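Local coordinates for kelch repeat and BTB domain-containing protein A55 (PDB 6I2M), which probably acts as a substrate-specific adapter of CUL3-containing E3 ubiquitin ligases, binding CUL3 through the BTB domain and supposedly recruiting host proteins through its Kelch repeats, at residues A[111-114]-A[115-119]. Residues are numbered along the deposited sequence; the frame is centred on the assembly and turned at random.
Sequences ENYI and LKNLC
One face of the Tyr113 ring receives the side-chain amide of Asn117, one helical turn further on: ND2 stands 3.4 Å above the ring plane, over its centre, and the amide is tilted 42° from the ring. The arrangement is therefore an amide NH2 nitrogen set over an aromatic face, not a flat amide-ring stack. A chi1 of -173° turns the Tyr113 ring from CB toward the C-terminal end of the helix, beneath the amide. The same nitrogen is held from the backbone side, where Asn117 ND2 donates to Tyr113 O at 2.9 Å, the acceptor lying close to the amide plane. Asn117 N also donates to Tyr113 O, at 3.0 Å; the ND2 bond and the ring together restrict rotation of the amide. Asn117 is the first residue to leave helical backbone angles, which places this double grip at the C-terminal end of helix 104-116. Upstream, Leu115 N to Glu111 O (3.0 Å) and Lys116 N to Asn112 O (3.1 Å) continue the helical pattern. An inverse gamma turn centred on Leu118, closed by a weak bond from Cys119 N to Asn117 O, then leads toward helix 120-132. Within the BTB/POZ part, Tyr113 and Ile114 pack on Val91 of helix 91-101; toward the BACK region, Leu115 touches Ala141 of helix 136-147, and Ile114 and Leu118 meet Phe126 of helix 120-132.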
loop_
_atom_site.group_PDB
_atom_site.type_symbol
_atom_site.label_atom_id
_atom_site.label_comp_id
_atom_site.label_asym_id
_atom_site.label_seq_id
_atom_site.Cartn_x
_atom_site.Cartn_y
_atom_site.Cartn_z
ATOM N N GLU A 111 -7.300 -2.176 20.705
ATOM C CA GLU A 111 -6.980 -2.848 21.970
ATOM C C GLU A 111 -5.843 -2.139 22.707
ATOM O O GLU A 111 -5.948 -1.931 23.916
ATOM C CB GLU A 111 -6.629 -4.328 21.749
ATOM C CG GLU A 111 -7.840 -5.239 21.630
ATOM C CD GLU A 111 -7.558 -6.731 21.623
ATOM O OE1 GLU A 111 -6.539 -7.152 21.028
ATOM O OE2 GLU A 111 -8.371 -7.482 22.207
ATOM N N ASN A 112 -4.781 -1.738 21.970
ATOM C CA ASN A 112 -3.622 -1.023 22.516
ATOM C C ASN A 112 -4.004 0.344 23.083
ATOM O O ASN A 112 -3.448 0.743 24.104
ATOM C CB ASN A 112 -2.507 -0.886 21.473
ATOM C CG ASN A 112 -1.796 -2.173 21.113
ATOM O OD1 ASN A 112 -1.924 -3.213 21.774
ATOM N ND2 ASN A 112 -1.016 -2.127 20.045
ATOM N N TYR A 113 -4.961 1.045 22.435
ATOM C CA TYR A 113 -5.467 2.354 22.865
ATOM C C TYR A 113 -6.293 2.214 24.150
ATOM O O TYR A 113 -6.182 3.063 25.036
ATOM C CB TYR A 113 -6.305 3.006 21.747
ATOM C CG TYR A 113 -6.733 4.431 22.034
ATOM C CD1 TYR A 113 -7.946 4.704 22.662
ATOM C CD2 TYR A 113 -5.943 5.510 21.646
ATOM C CE1 TYR A 113 -8.351 6.013 22.919
ATOM C CE2 TYR A 113 -6.339 6.824 21.896
ATOM C CZ TYR A 113 -7.544 7.070 22.535
ATOM O OH TYR A 113 -7.940 8.363 22.786
ATOM N N ILE A 114 -7.127 1.154 24.236
ATOM C CA ILE A 114 -7.985 0.851 25.386
ATOM C C ILE A 114 -7.129 0.493 26.614
ATOM O O ILE A 114 -7.369 1.038 27.690
ATOM C CB ILE A 114 -9.072 -0.216 25.030
ATOM C CG1 ILE A 114 -10.124 0.381 24.058
ATOM C CG2 ILE A 114 -9.758 -0.796 26.284
ATOM C CD1 ILE A 114 -10.898 -0.631 23.189
ATOM N N LEU A 115 -6.113 -0.380 26.435
ATOM C CA LEU A 115 -5.191 -0.810 27.497
ATOM C C LEU A 115 -4.313 0.340 28.020
ATOM O O LEU A 115 -4.027 0.390 29.217
ATOM C CB LEU A 115 -4.306 -1.978 27.019
ATOM C CG LEU A 115 -4.990 -3.335 26.821
ATOM C CD1 LEU A 115 -4.249 -4.170 25.794
ATOM C CD2 LEU A 115 -5.099 -4.099 28.127
ATOM N N LYS A 116 -3.892 1.254 27.119
ATOM C CA LYS A 116 -3.058 2.422 27.428
ATOM C C LYS A 116 -3.856 3.478 28.206
ATOM O O LYS A 116 -3.369 3.986 29.218
ATOM C CB LYS A 116 -2.478 3.020 26.128
ATOM C CG LYS A 116 -1.607 4.262 26.296
ATOM C CD LYS A 116 -1.392 4.960 24.961
ATOM C CE LYS A 116 -0.738 6.311 25.112
ATOM N NZ LYS A 116 -0.610 7.007 23.806
ATOM N N ASN A 117 -5.071 3.808 27.723
ATOM C CA ASN A 117 -5.949 4.817 28.323
ATOM C C ASN A 117 -6.972 4.232 29.321
ATOM O O ASN A 117 -8.012 4.850 29.563
ATOM C CB ASN A 117 -6.635 5.646 27.226
ATOM C CG ASN A 117 -5.678 6.422 26.356
ATOM O OD1 ASN A 117 -5.210 7.507 26.716
ATOM N ND2 ASN A 117 -5.367 5.882 25.188
ATOM N N LEU A 118 -6.665 3.062 29.920
ATOM C CA LEU A 118 -7.548 2.413 30.891
ATOM C C LEU A 118 -7.469 3.101 32.263
ATOM O O LEU A 118 -6.714 2.680 33.144
ATOM C CB LEU A 118 -7.278 0.892 30.972
ATOM C CG LEU A 118 -8.389 0.004 31.558
ATOM C CD1 LEU A 118 -9.646 0.011 30.685
ATOM C CD2 LEU A 118 -7.909 -1.424 31.706
ATOM N N CYS A 119 -8.241 4.192 32.412
ATOM C CA CYS A 119 -8.327 5.005 33.629
ATOM C C CYS A 119 -9.371 4.424 34.592
ATOM O O CYS A 119 -10.033 3.439 34.257
ATOM C CB CYS A 119 -8.645 6.457 33.276
ATOM S SG CYS A 119 -7.462 7.230 32.142
#